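Local coordinates for secreted protein (Streptomyces lividans TK24, PDB 5LXZ) that probably works as a mononuclear copper-radical oxidase of the galactose oxidase family, and is described here in a copper-bound, engineered form, at residues 43-48 with 77-82; 47-52 with 99-104; 111-116 with 171-176; 184-189 with 213-218; 458-463 with 476-481. The protein carries 1 engineered substitution. All blocks are in the same frame, centred on the assembly; numbering follows the deposited sequence.

Overall arrangement
The five contacts run from the copper bound by H461 outward to the beta-barrel domain. Contact 5 supplies that ligand, and contact 1 packs F79 beside it; their centres are about 14 Å apart, and N47 ND2 joins D478 OD2 at 2.8 Å. Contact 2 starts from the same chain stretch as contact 1, shares N47 and N48 with it, and carries E101 of a second, surface copper site. Contacts 3 and 4 belong to the barrel side, with centres about 13 Å apart, and meet where G111 N lies 3.0 Å from A214 O. Contact 4 is tied back to contact 2 through L103 N and K217 O, also 3.0 Å apart.

Contact 1 of 5, residues 43-48 with 77-82; sequences AGSGNN and DLFCTG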
# COMPACT_ATOMS: atom_id res chain seq x y z
N ALA A 43 -9.41 9.71 4.31
CA ALA A 43 -10.23 8.72 4.92
C ALA A 43 -11.23 8.11 3.96
O ALA A 43 -11.54 6.95 4.08
CB ALA A 43 -10.99 9.34 6.10
N GLY A 44 -11.76 8.90 3.03
CA GLY A 44 -12.95 8.44 2.33
C GLY A 44 -14.04 8.20 3.37
O GLY A 44 -14.17 9.00 4.30
N SER A 45 -14.77 7.11 3.23
CA SER A 45 -15.75 6.74 4.24
C SER A 45 -15.12 6.12 5.48
O SER A 45 -15.80 5.88 6.47
CB SER A 45 -16.80 5.81 3.66
OG SER A 45 -16.18 4.64 3.17
N GLY A 46 -13.81 5.87 5.45
CA GLY A 46 -13.07 5.55 6.66
C GLY A 46 -13.27 4.12 7.14
O GLY A 46 -13.07 3.84 8.34
N ASN A 47 -13.64 3.21 6.25
CA ASN A 47 -14.03 1.86 6.62
C ASN A 47 -15.09 1.87 7.73
O ASN A 47 -14.99 1.17 8.73
CB ASN A 47 -12.83 1.01 7.04
CG ASN A 47 -13.15 -0.48 7.03
OD1 ASN A 47 -14.03 -0.95 6.32
ND2 ASN A 47 -12.42 -1.24 7.80
N ASN A 48 -16.08 2.74 7.54
CA ASN A 48 -17.17 2.92 8.49
C ASN A 48 -18.46 2.76 7.68
O ASN A 48 -18.71 3.52 6.76
CB ASN A 48 -17.04 4.26 9.12
CG ASN A 48 -18.17 4.56 10.07
OD1 ASN A 48 -19.28 4.83 9.64
ND2 ASN A 48 -17.87 4.60 11.34
N ASP A 77 -15.64 7.96 -2.75
CA ASP A 77 -15.10 7.17 -1.65
C ASP A 77 -13.67 6.73 -1.97
O ASP A 77 -13.47 5.61 -2.45
CB ASP A 77 -15.96 5.97 -1.28
CG ASP A 77 -15.69 5.51 0.13
OD1 ASP A 77 -14.69 6.00 0.69
OD2 ASP A 77 -16.47 4.70 0.69
N LEU A 78 -12.74 7.59 -1.61
CA LEU A 78 -11.30 7.41 -1.92
C LEU A 78 -10.56 6.50 -0.97
O LEU A 78 -9.37 6.31 -1.10
CB LEU A 78 -10.61 8.74 -2.01
CG LEU A 78 -11.21 9.64 -3.06
CD1 LEU A 78 -10.41 10.93 -3.09
CD2 LEU A 78 -11.34 8.98 -4.42
N PHE A 79 -11.28 5.90 -0.05
CA PHE A 79 -10.80 4.78 0.71
C PHE A 79 -10.55 3.68 -0.34
O PHE A 79 -11.32 3.54 -1.25
CB PHE A 79 -11.94 4.46 1.73
CG PHE A 79 -11.89 3.13 2.38
CD1 PHE A 79 -10.71 2.58 2.83
CD2 PHE A 79 -13.09 2.41 2.57
CE1 PHE A 79 -10.70 1.35 3.46
CE2 PHE A 79 -13.08 1.18 3.15
CZ PHE A 79 -11.88 0.65 3.61
N CYS A 80 -9.50 2.90 -0.24
CA CYS A 80 -9.32 1.81 -1.26
C CYS A 80 -8.73 2.27 -2.59
O CYS A 80 -8.79 1.54 -3.57
CB CYS A 80 -10.61 1.00 -1.64
SG CYS A 80 -11.70 0.31 -0.36
N THR A 81 -8.21 3.49 -2.65
CA THR A 81 -7.57 3.96 -3.87
C THR A 81 -6.11 3.61 -3.92
O THR A 81 -5.51 3.24 -2.93
CB THR A 81 -7.60 5.50 -3.91
OG1 THR A 81 -7.16 6.03 -2.64
CG2 THR A 81 -8.93 5.97 -4.24
N GLY A 82 -5.51 3.74 -5.12
CA GLY A 82 -4.08 3.75 -5.30
C GLY A 82 -3.66 5.16 -5.66
O GLY A 82 -4.49 5.98 -6.06
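S45 sits on the carboxylate of D77, which takes two bonds from this one residue. The S45 amide N reaches D77 OD1 at 2.8 Å from above the carboxylate plane, while S45 OG gives a very short bond of 2.5 Å to D77 OD2; the same hydroxyl is also bonded to Y100. D77 OD1 receives a weak third bond from F79 N, so the acid holds its own chain as well as the facing turn.

Close by, the backbones press together at G44, whose CA lies 3.4 Å from D77 OD1. A side chain there would collide with that oxygen and with F79 N, and the positive phi of G44 suits glycine too. F79 CG stands anti to its amide (chi1 163°), which brings the ring against N47, with A43 O 3.4 Å from F79 CB. One ring face meets N47 N.

Toward solvent the fit is looser. The partly exposed N47 touches the ring mainly through CB, 3.6 Å from F79 CZ, its amide plane turned 36° from the ring and its ND2 engaged by D478.

A buried carboxylate answered mainly by neutral donors implies that hydrogen bonds bear much of the job of stabilising its probable charge, while the apolar ring beside it lines the surroundings of the copper ligand H461.

Contact 2 of 5, residues 47-52 with 99-104; sequences NNQDNS and RYEKLK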
# COMPACT_ATOMS: atom_id res chain seq x y z
N ASN A 47 -13.64 3.21 6.25
CA ASN A 47 -14.03 1.86 6.62
C ASN A 47 -15.09 1.87 7.73
O ASN A 47 -14.99 1.17 8.73
CB ASN A 47 -12.83 1.01 7.04
CG ASN A 47 -13.15 -0.48 7.03
OD1 ASN A 47 -14.03 -0.95 6.32
ND2 ASN A 47 -12.42 -1.24 7.80
N ASN A 48 -16.08 2.74 7.54
CA ASN A 48 -17.17 2.92 8.49
C ASN A 48 -18.46 2.76 7.68
O ASN A 48 -18.71 3.52 6.76
CB ASN A 48 -17.04 4.26 9.12
CG ASN A 48 -18.17 4.56 10.07
OD1 ASN A 48 -19.28 4.83 9.64
ND2 ASN A 48 -17.87 4.60 11.34
N GLN A 49 -19.25 1.78 8.05
CA GLN A 49 -20.47 1.40 7.32
C GLN A 49 -21.45 2.53 7.27
O GLN A 49 -22.07 2.74 6.25
CB GLN A 49 -21.16 0.23 8.05
CG GLN A 49 -20.33 -1.01 8.14
CD GLN A 49 -19.93 -1.53 6.78
OE1 GLN A 49 -20.56 -1.21 5.77
NE2 GLN A 49 -18.87 -2.34 6.75
N ASP A 50 -21.54 3.27 8.38
CA ASP A 50 -22.46 4.41 8.41
C ASP A 50 -22.07 5.45 7.40
O ASP A 50 -22.90 5.97 6.66
CB ASP A 50 -22.55 5.01 9.82
CG ASP A 50 -23.22 4.09 10.81
OD1 ASP A 50 -24.03 3.22 10.41
OD2 ASP A 50 -22.90 4.23 12.02
N ASN A 51 -20.77 5.73 7.30
CA ASN A 51 -20.31 6.73 6.37
C ASN A 51 -20.43 6.25 4.94
O ASN A 51 -20.72 7.04 4.06
CB ASN A 51 -18.87 7.12 6.69
CG ASN A 51 -18.74 7.95 7.94
OD1 ASN A 51 -19.72 8.36 8.61
ND2 ASN A 51 -17.50 8.24 8.28
N SER A 52 -20.21 4.96 4.72
CA SER A 52 -20.37 4.41 3.37
C SER A 52 -21.83 4.57 2.90
O SER A 52 -22.10 5.04 1.79
CB SER A 52 -19.98 2.96 3.35
OG SER A 52 -20.12 2.40 2.05
N ARG A 99 -18.88 0.12 -1.82
CA ARG A 99 -19.52 -0.78 -0.88
C ARG A 99 -18.52 -1.64 -0.17
O ARG A 99 -17.53 -2.08 -0.77
CB ARG A 99 -20.51 -1.70 -1.61
CG ARG A 99 -21.40 -2.56 -0.72
CD ARG A 99 -22.45 -3.30 -1.54
NE ARG A 99 -23.33 -4.15 -0.71
CZ ARG A 99 -24.33 -3.70 0.06
NH1 ARG A 99 -24.61 -2.41 0.14
NH2 ARG A 99 -25.06 -4.57 0.76
N TYR A 100 -18.79 -1.89 1.11
CA TYR A 100 -18.09 -2.87 1.87
C TYR A 100 -18.97 -3.30 3.03
O TYR A 100 -18.42 -3.50 4.12
CB TYR A 100 -16.71 -2.37 2.35
CG TYR A 100 -16.69 -0.98 2.95
CD1 TYR A 100 -16.56 0.15 2.16
CD2 TYR A 100 -16.78 -0.80 4.33
CE1 TYR A 100 -16.55 1.41 2.71
CE2 TYR A 100 -16.78 0.47 4.90
CZ TYR A 100 -16.63 1.57 4.10
OH TYR A 100 -16.59 2.84 4.68
N GLU A 101 -20.23 -3.69 2.74
CA GLU A 101 -21.15 -4.03 3.75
C GLU A 101 -20.68 -5.28 4.43
O GLU A 101 -20.24 -6.20 3.76
CB GLU A 101 -22.51 -4.35 3.09
CG GLU A 101 -23.69 -4.28 4.03
CD GLU A 101 -24.01 -2.88 4.52
OE1 GLU A 101 -23.80 -1.91 3.75
OE2 GLU A 101 -24.47 -2.73 5.67
N LYS A 102 -20.79 -5.29 5.75
CA LYS A 102 -20.51 -6.46 6.54
C LYS A 102 -21.58 -7.51 6.17
O LYS A 102 -22.75 -7.18 5.99
CB LYS A 102 -20.56 -6.07 8.02
CG LYS A 102 -20.05 -7.11 8.99
CD LYS A 102 -20.24 -6.62 10.41
CE LYS A 102 -19.61 -7.57 11.40
NZ LYS A 102 -19.83 -7.10 12.78
N LEU A 103 -21.16 -8.74 5.98
CA LEU A 103 -22.12 -9.77 5.54
C LEU A 103 -22.72 -10.49 6.72
O LEU A 103 -22.01 -10.87 7.64
CB LEU A 103 -21.48 -10.77 4.61
CG LEU A 103 -21.05 -10.19 3.29
CD1 LEU A 103 -20.20 -11.19 2.53
CD2 LEU A 103 -22.24 -9.72 2.46
N LYS A 104 -24.04 -10.68 6.64
CA LYS A 104 -24.80 -11.37 7.67
C LYS A 104 -24.61 -12.87 7.51
O LYS A 104 -24.65 -13.39 6.39
CB LYS A 104 -26.30 -11.05 7.59
CG LYS A 104 -26.66 -9.58 7.78
O HOH W 1 -20.41 -0.15 2.68
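An N-capped helix, 49-54, leans here on the weakly bonded end of strand 91-102, next to the surface copper site of D53 and E101, and the ring of Y100 fills the space between Q49, S52 and N47. The cap is N48: its OD1 accepts the amide of N51 at 2.9 Å, in the carbonyl plane and on a lone pair. In the conformer given, Y100 CG lies between its own amide and carbonyl carbon (chi1 46°), a position that sends the ring across to the helix start, where N48 N donates to Y100 OH through a bent bond of 131°. That hydroxyl also has S45 as a partner.

Q49 folds back at chi2, and its NE2 gives a straighter bond of 2.9 Å to Y100 O; that oxygen lies nearly in the amide plane of Q49, while NE2 stands above the carbonyl plane of Y100. Q49 OE1 accepts from a water that also bonds Y100 N and S52 OG. Replacing Q49 by an alanine would probably leave Y100 O without this donor and take from the water one of its acceptors. E101 starts away from the helix, but its chain bends at chi2 and brings the carboxylate back near Q49, where OE1 binds the copper together with D53. The amide oxygen of N47 lies 3.4 Å from Y100 CD2.

The water knits helix to strand: it accepts from Y100 N at 2.8 Å and sits over the centre of the Y100 ring.

Contact 3 of 5, residues 111-116 with 171-176; sequences GGLMVV and LGRIYV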
# COMPACT_ATOMS: atom_id res chain seq x y z
N GLY A 111 -17.42 -17.71 5.79
CA GLY A 111 -18.34 -17.48 4.68
C GLY A 111 -18.09 -16.19 3.96
O GLY A 111 -17.17 -15.47 4.27
N GLY A 112 -18.92 -15.94 2.97
CA GLY A 112 -18.80 -14.79 2.13
C GLY A 112 -19.52 -14.97 0.82
O GLY A 112 -20.29 -15.93 0.67
N LEU A 113 -19.28 -14.09 -0.14
CA LEU A 113 -20.00 -14.16 -1.41
C LEU A 113 -19.34 -15.10 -2.41
O LEU A 113 -18.14 -15.05 -2.63
CB LEU A 113 -20.23 -12.79 -2.03
CG LEU A 113 -21.10 -11.87 -1.17
CD1 LEU A 113 -21.19 -10.52 -1.83
CD2 LEU A 113 -22.48 -12.45 -0.92
N MET A 114 -20.15 -16.00 -2.95
CA MET A 114 -19.78 -16.81 -4.10
C MET A 114 -20.33 -16.19 -5.36
O MET A 114 -21.54 -15.87 -5.42
CB MET A 114 -20.39 -18.20 -3.92
CG MET A 114 -20.03 -19.23 -4.98
SD MET A 114 -18.30 -19.71 -4.93
CE MET A 114 -18.13 -20.38 -3.29
N VAL A 115 -19.48 -15.99 -6.37
CA VAL A 115 -19.95 -15.51 -7.67
C VAL A 115 -20.13 -16.73 -8.52
O VAL A 115 -19.17 -17.35 -8.94
CB VAL A 115 -18.98 -14.52 -8.30
CG1 VAL A 115 -19.51 -14.07 -9.67
CG2 VAL A 115 -18.76 -13.37 -7.35
N VAL A 116 -21.38 -17.10 -8.82
CA VAL A 116 -21.62 -18.27 -9.63
C VAL A 116 -21.62 -17.83 -11.08
O VAL A 116 -22.26 -16.82 -11.43
CB VAL A 116 -22.94 -18.97 -9.25
CG1 VAL A 116 -23.12 -20.26 -10.03
CG2 VAL A 116 -23.06 -19.17 -7.73
N LEU A 171 -23.72 -14.18 -14.27
CA LEU A 171 -23.13 -14.06 -12.93
C LEU A 171 -24.21 -13.89 -11.92
O LEU A 171 -25.09 -13.02 -12.07
CB LEU A 171 -22.17 -12.87 -12.88
CG LEU A 171 -20.98 -12.86 -13.85
CD1 LEU A 171 -20.16 -11.58 -13.72
CD2 LEU A 171 -20.08 -14.07 -13.70
N GLY A 172 -24.19 -14.72 -10.89
CA GLY A 172 -25.11 -14.64 -9.78
C GLY A 172 -24.36 -14.74 -8.47
O GLY A 172 -23.69 -15.73 -8.23
N ARG A 173 -24.50 -13.73 -7.62
CA ARG A 173 -23.88 -13.74 -6.31
C ARG A 173 -24.75 -14.34 -5.25
O ARG A 173 -25.94 -14.04 -5.18
CB ARG A 173 -23.48 -12.33 -5.90
CG ARG A 173 -22.55 -11.72 -6.92
CD ARG A 173 -21.83 -10.48 -6.47
NE ARG A 173 -22.64 -9.64 -5.60
CZ ARG A 173 -22.17 -8.67 -4.82
NH1 ARG A 173 -20.85 -8.34 -4.80
NH2 ARG A 173 -23.03 -7.98 -4.07
N ILE A 174 -24.17 -15.15 -4.37
CA ILE A 174 -24.87 -15.77 -3.27
C ILE A 174 -23.97 -15.94 -2.05
O ILE A 174 -22.80 -16.36 -2.17
CB ILE A 174 -25.49 -17.10 -3.73
CG1 ILE A 174 -26.46 -17.65 -2.70
CG2 ILE A 174 -24.44 -18.13 -4.10
CD1 ILE A 174 -27.71 -16.78 -2.55
N TYR A 175 -24.49 -15.65 -0.86
CA TYR A 175 -23.77 -15.89 0.36
C TYR A 175 -23.66 -17.40 0.58
O TYR A 175 -24.66 -18.13 0.49
CB TYR A 175 -24.45 -15.18 1.55
CG TYR A 175 -23.80 -15.48 2.86
CD1 TYR A 175 -22.58 -14.86 3.23
CD2 TYR A 175 -24.33 -16.41 3.74
CE1 TYR A 175 -21.96 -15.15 4.42
CE2 TYR A 175 -23.70 -16.71 4.95
CZ TYR A 175 -22.52 -16.08 5.28
OH TYR A 175 -21.89 -16.38 6.43
N VAL A 176 -22.46 -17.84 0.91
CA VAL A 176 -22.19 -19.19 1.31
C VAL A 176 -21.48 -19.24 2.64
O VAL A 176 -20.81 -18.28 3.03
CB VAL A 176 -21.42 -20.00 0.23
CG1 VAL A 176 -22.19 -20.00 -1.06
CG2 VAL A 176 -20.01 -19.45 0.05
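L113 and R173 meet diagonally across two antiparallel strands of the beta-barrel domain: the methyl CD1 of L113 stands over the centre of the R173 guanidinium, 3.6 Å above its plane. The group is turned flat to the leucine by a bend at chi3 (-36°), while NH1 is held by D219. On the same side, V115 CG1 reaches over to L171 CD2 at 4.1 Å. Y175, with CG anti to its own amide (chi1 175°), brings its ring obliquely up to G111 and G112, CE1 3.5 Å from G112 N; its hydroxyl bonds E177 and K217.

The face of M114, V116, I174 and V176 is apolar. V116 and I174 run side by side, CG2 to CG2 at 4.0 Å, and M114 CB crosses to V176 CG1 at 3.8 Å, with F133 of strand 132-135 against M114, V116 and V176.

Six backbone hydrogen bonds join the strands. A leucine in place of Y175 is likely to strip E177 and K217 of their shared hydroxyl and uncover the flank of G112.

While the M114-V176 face stays apolar, the L113-R173 face mixes apolar pairs with an arginine whose charge D219 meets as a methyl lies over its flat side.

Contact 4 of 5, residues 184-189 with 213-218; sequences AYETGT and LALDKK
Two hydrogen bonds join T187 to L213, one running each way. T187 N donates to L213 O at 2.8 Å in a nearly straight bond of 167°, and L213 N donates in turn to T187 OG1 at 2.9 Å. The side-chain oxygen thus does what a backbone carbonyl would do in a strand pair. It is placed for this by a chi1 of 73°, which tucks OG1 between the amide and carbonyl of its own residue. A softer polar contact supports the same acceptor: E186 CA approaches L213 O at 3.3 Å as a CA-H...O contact.

The van der Waals contacts fall into two groups. T187 and L213 lie side by side and point the same way, OG1 coming to 3.6 Å from L213 CB; both rest on F142 and Y193 of the neighbouring barrel strands. E186, extended beyond CG, reaches along A214, whose CB is 3.6 Å from OE1, and crosses the side chain of L215 at about a right angle. E186 was modelled in two conformers, so the approaches of its carboxylate to A214 and to L215 are both doubtful in detail.

Charged and polar partners outside fix the two loops separately. K140 NZ bonds E186 O, while E375 takes the amides of L215 and D216.

Such reciprocal pairing, with no regular strand on either side, is loop-to-loop packing: the segment before strand 191-195 of the beta-barrel domain is fastened to the chain that leaves strand 206-210 and leads to strand 218-222.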
# COMPACT_ATOMS: atom_id res chain seq x y z
N ALA A 184 -10.63 -23.55 11.03
CA ALA A 184 -10.15 -24.63 10.19
C ALA A 184 -10.90 -24.73 8.84
O ALA A 184 -10.40 -25.32 7.87
CB ALA A 184 -10.24 -25.96 10.92
N TYR A 185 -12.09 -24.18 8.80
CA TYR A 185 -12.92 -24.23 7.62
C TYR A 185 -12.85 -22.99 6.74
O TYR A 185 -13.56 -22.92 5.74
CB TYR A 185 -14.36 -24.53 8.03
CG TYR A 185 -14.40 -25.78 8.85
CD1 TYR A 185 -14.21 -27.03 8.26
CD2 TYR A 185 -14.60 -25.71 10.23
CE1 TYR A 185 -14.20 -28.19 9.02
CE2 TYR A 185 -14.61 -26.86 11.00
CZ TYR A 185 -14.40 -28.08 10.39
OH TYR A 185 -14.43 -29.22 11.17
N GLU A 186 -12.00 -22.04 7.10
CA GLU A 186 -11.81 -20.81 6.34
C GLU A 186 -10.94 -21.02 5.12
O GLU A 186 -10.10 -21.93 5.08
CB GLU A 186 -11.11 -19.72 7.16
CG GLU A 186 -11.85 -19.28 8.41
CD GLU A 186 -11.07 -18.24 9.19
OE1 GLU A 186 -10.02 -17.75 8.70
OE2 GLU A 186 -11.47 -17.94 10.32
N THR A 187 -11.09 -20.12 4.16
CA THR A 187 -10.13 -19.99 3.07
C THR A 187 -9.52 -18.61 3.13
O THR A 187 -10.09 -17.68 3.70
CB THR A 187 -10.77 -20.22 1.69
OG1 THR A 187 -11.58 -19.11 1.35
CG2 THR A 187 -11.59 -21.50 1.67
N GLY A 188 -8.35 -18.47 2.51
CA GLY A 188 -7.66 -17.18 2.52
C GLY A 188 -7.37 -16.59 1.16
O GLY A 188 -6.88 -15.48 1.10
N THR A 189 -7.68 -17.30 0.09
CA THR A 189 -7.41 -16.81 -1.26
C THR A 189 -8.56 -17.22 -2.16
O THR A 189 -9.37 -18.07 -1.80
CB THR A 189 -6.10 -17.37 -1.84
OG1 THR A 189 -6.13 -18.81 -1.91
CG2 THR A 189 -4.92 -16.90 -0.99
N LEU A 213 -13.13 -16.83 2.13
CA LEU A 213 -14.37 -17.19 2.85
C LEU A 213 -13.94 -17.46 4.28
O LEU A 213 -13.41 -18.53 4.61
CB LEU A 213 -15.04 -18.39 2.20
CG LEU A 213 -15.49 -18.20 0.74
CD1 LEU A 213 -15.96 -19.52 0.11
CD2 LEU A 213 -16.57 -17.11 0.61
N ALA A 214 -14.11 -16.45 5.12
CA ALA A 214 -13.53 -16.48 6.42
C ALA A 214 -14.46 -15.74 7.41
O ALA A 214 -15.66 -15.75 7.20
CB ALA A 214 -12.08 -15.96 6.36
N LEU A 215 -13.91 -15.18 8.47
CA LEU A 215 -14.72 -14.60 9.51
C LEU A 215 -14.88 -13.11 9.50
O LEU A 215 -15.81 -12.58 10.14
CB LEU A 215 -14.17 -15.08 10.85
CG LEU A 215 -14.32 -16.57 11.07
CD1 LEU A 215 -13.71 -16.97 12.40
CD2 LEU A 215 -15.77 -17.03 10.97
N ASP A 216 -14.00 -12.39 8.82
CA ASP A 216 -14.13 -10.95 8.65
C ASP A 216 -14.72 -10.73 7.25
O ASP A 216 -13.98 -10.59 6.26
CB ASP A 216 -12.76 -10.29 8.86
CG ASP A 216 -12.80 -8.80 8.83
OD1 ASP A 216 -13.91 -8.19 8.84
OD2 ASP A 216 -11.69 -8.22 8.74
N LYS A 217 -16.05 -10.75 7.18
CA LYS A 217 -16.82 -10.93 5.94
C LYS A 217 -17.36 -9.63 5.40
O LYS A 217 -18.14 -8.95 6.08
CB LYS A 217 -18.04 -11.82 6.22
CG LYS A 217 -17.74 -13.07 6.97
CD LYS A 217 -19.02 -13.85 7.22
CE LYS A 217 -18.74 -15.08 8.03
NZ LYS A 217 -20.03 -15.64 8.58
N LYS A 218 -17.03 -9.34 4.15
CA LYS A 218 -17.33 -8.04 3.54
C LYS A 218 -17.74 -8.24 2.06
O LYS A 218 -17.29 -9.20 1.44
CB LYS A 218 -16.08 -7.18 3.64
CG LYS A 218 -16.29 -5.89 4.40

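Contact 5 of 5, residues 458-463 with 476-481; sequences RNYHSG and GSDSLY. With CU (copper (II) ion), chain B.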
# COMPACT_ATOMS: atom_id res chain seq x y z
N ARG A 458 -0.47 0.25 15.96
CA ARG A 458 -0.82 0.46 14.53
C ARG A 458 -0.78 -0.87 13.79
O ARG A 458 0.28 -1.45 13.65
CB ARG A 458 0.11 1.50 13.90
CG ARG A 458 -0.37 2.96 14.13
CD ARG A 458 0.53 3.99 13.51
NE ARG A 458 1.75 4.08 14.27
CZ ARG A 458 1.90 4.81 15.36
NH1 ARG A 458 3.08 4.82 15.94
NH2 ARG A 458 0.89 5.52 15.87
N ASN A 459 -1.94 -1.36 13.33
CA ASN A 459 -2.03 -2.61 12.58
C ASN A 459 -2.58 -2.29 11.20
O ASN A 459 -1.97 -1.45 10.52
CB ASN A 459 -2.68 -3.78 13.39
CG ASN A 459 -4.14 -3.56 13.77
OD1 ASN A 459 -5.06 -3.72 12.96
ND2 ASN A 459 -4.37 -3.23 15.05
N TYR A 460 -3.65 -2.94 10.78
CA TYR A 460 -4.31 -2.68 9.48
C TYR A 460 -4.68 -1.23 9.34
O TYR A 460 -5.03 -0.57 10.31
CB TYR A 460 -5.58 -3.54 9.50
CG TYR A 460 -6.40 -3.60 8.27
CD1 TYR A 460 -5.81 -3.92 7.07
CD2 TYR A 460 -7.77 -3.44 8.34
CE1 TYR A 460 -6.58 -4.05 5.93
CE2 TYR A 460 -8.55 -3.56 7.18
CZ TYR A 460 -7.92 -3.86 6.01
OH TYR A 460 -8.68 -3.99 4.86
N HIS A 461 -4.57 -0.70 8.11
CA HIS A 461 -4.99 0.67 7.82
C HIS A 461 -4.19 1.70 8.59
O HIS A 461 -4.78 2.67 9.10
CB HIS A 461 -6.48 0.85 8.06
CG HIS A 461 -7.35 0.20 7.04
ND1 HIS A 461 -8.69 -0.03 7.24
CD2 HIS A 461 -7.09 -0.23 5.78
CE1 HIS A 461 -9.22 -0.59 6.17
NE2 HIS A 461 -8.27 -0.71 5.27
N SER A 462 -2.87 1.53 8.61
CA SER A 462 -1.93 2.46 9.22
C SER A 462 -0.94 2.94 8.20
O SER A 462 -0.98 2.53 6.99
CB SER A 462 -1.18 1.79 10.38
OG SER A 462 -2.07 1.24 11.31
N GLY A 463 -0.04 3.84 8.63
CA GLY A 463 1.05 4.21 7.77
C GLY A 463 1.95 5.22 8.42
O GLY A 463 1.71 5.60 9.57
N GLY A 476 -3.47 6.06 11.60
CA GLY A 476 -4.33 4.94 11.35
C GLY A 476 -4.34 3.89 12.41
O GLY A 476 -3.87 4.14 13.53
N SER A 477 -4.94 2.76 12.04
CA SER A 477 -5.01 1.46 12.73
C SER A 477 -6.43 1.05 12.96
O SER A 477 -7.20 1.74 13.66
CB SER A 477 -4.27 1.39 14.06
OG SER A 477 -4.14 0.01 14.37
N ASP A 478 -6.78 -0.11 12.42
CA ASP A 478 -8.16 -0.55 12.33
C ASP A 478 -8.30 -1.95 12.87
O ASP A 478 -8.53 -2.91 12.13
CB ASP A 478 -8.54 -0.44 10.85
CG ASP A 478 -10.03 -0.41 10.58
OD1 ASP A 478 -10.86 -0.55 11.52
OD2 ASP A 478 -10.39 -0.18 9.40
N SER A 479 -8.19 -2.07 14.18
CA SER A 479 -8.34 -3.37 14.82
C SER A 479 -9.71 -3.96 14.61
O SER A 479 -10.72 -3.22 14.64
CB SER A 479 -8.13 -3.24 16.31
OG SER A 479 -6.82 -2.84 16.66
N LEU A 480 -9.75 -5.27 14.45
CA LEU A 480 -11.05 -5.95 14.25
C LEU A 480 -11.85 -5.97 15.54
O LEU A 480 -13.06 -5.82 15.50
CB LEU A 480 -10.86 -7.35 13.71
CG LEU A 480 -12.13 -8.17 13.40
CD1 LEU A 480 -13.04 -7.45 12.44
CD2 LEU A 480 -11.68 -9.50 12.89
N TYR A 481 -11.14 -6.11 16.65
CA TYR A 481 -11.79 -6.21 17.95
C TYR A 481 -11.22 -5.16 18.89
O TYR A 481 -10.08 -4.73 18.75
CB TYR A 481 -11.55 -7.58 18.52
CG TYR A 481 -12.00 -8.71 17.66
CD1 TYR A 481 -13.36 -8.99 17.50
CD2 TYR A 481 -11.08 -9.48 16.97
CE1 TYR A 481 -13.79 -10.04 16.70
CE2 TYR A 481 -11.49 -10.54 16.15
CZ TYR A 481 -12.85 -10.81 16.03
OH TYR A 481 -13.29 -11.85 15.24
CU CU B . -8.34 -1.58 3.44
O HOH W 2 -2.01 6.01 14.75
O HOH W 3 -10.41 -2.27 3.57
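D478 OD2 is gripped from two directions, by H461 ND1 and by the side-chain amide of N47. The histidine bond, 2.8 Å long, uses the lone pair of OD2 turned away from the other oxygen and lies close to the imidazole plane, although ring and carboxylate planes are 34° apart. This fixes the rotation of the ring, and would probably make the imidazole a stronger donor to the metal, because the other ring nitrogen, NE2, binds copper at 2.0 Å. H461 CG stands anti to its carbonyl carbon (chi1 -72°), which sets ND1 beside D478 OD2. Y460 folds over one face of that ring, its CE2 3.2 Å above the imidazole plane near the rim; its OH, bonded to Y248, stays a long 2.8 Å from copper, though Y460 belongs to the site.

Behind the metal ligands the two backbones are laced together. S477 OG accepts N459 N at 2.8 Å, S477 N donates to H461 O from above its carbonyl plane, and a weak bond runs from D478 N to Y460 O. S462 and G476 form a non-hydrogen-bonded antiparallel pair, and a side chain on G476 would strike H461 O. S462 OG turns back to N459 O, while N459 OD1 accepts Y460 N, so the turn holds itself as well.

H548 and Y248 also bind the copper, as does a water at 2.2 Å from the metal. The consecutive tyrosine and histidine, with a second tyrosine and histidine, make up the mononuclear copper centre typical of the galactose oxidase family.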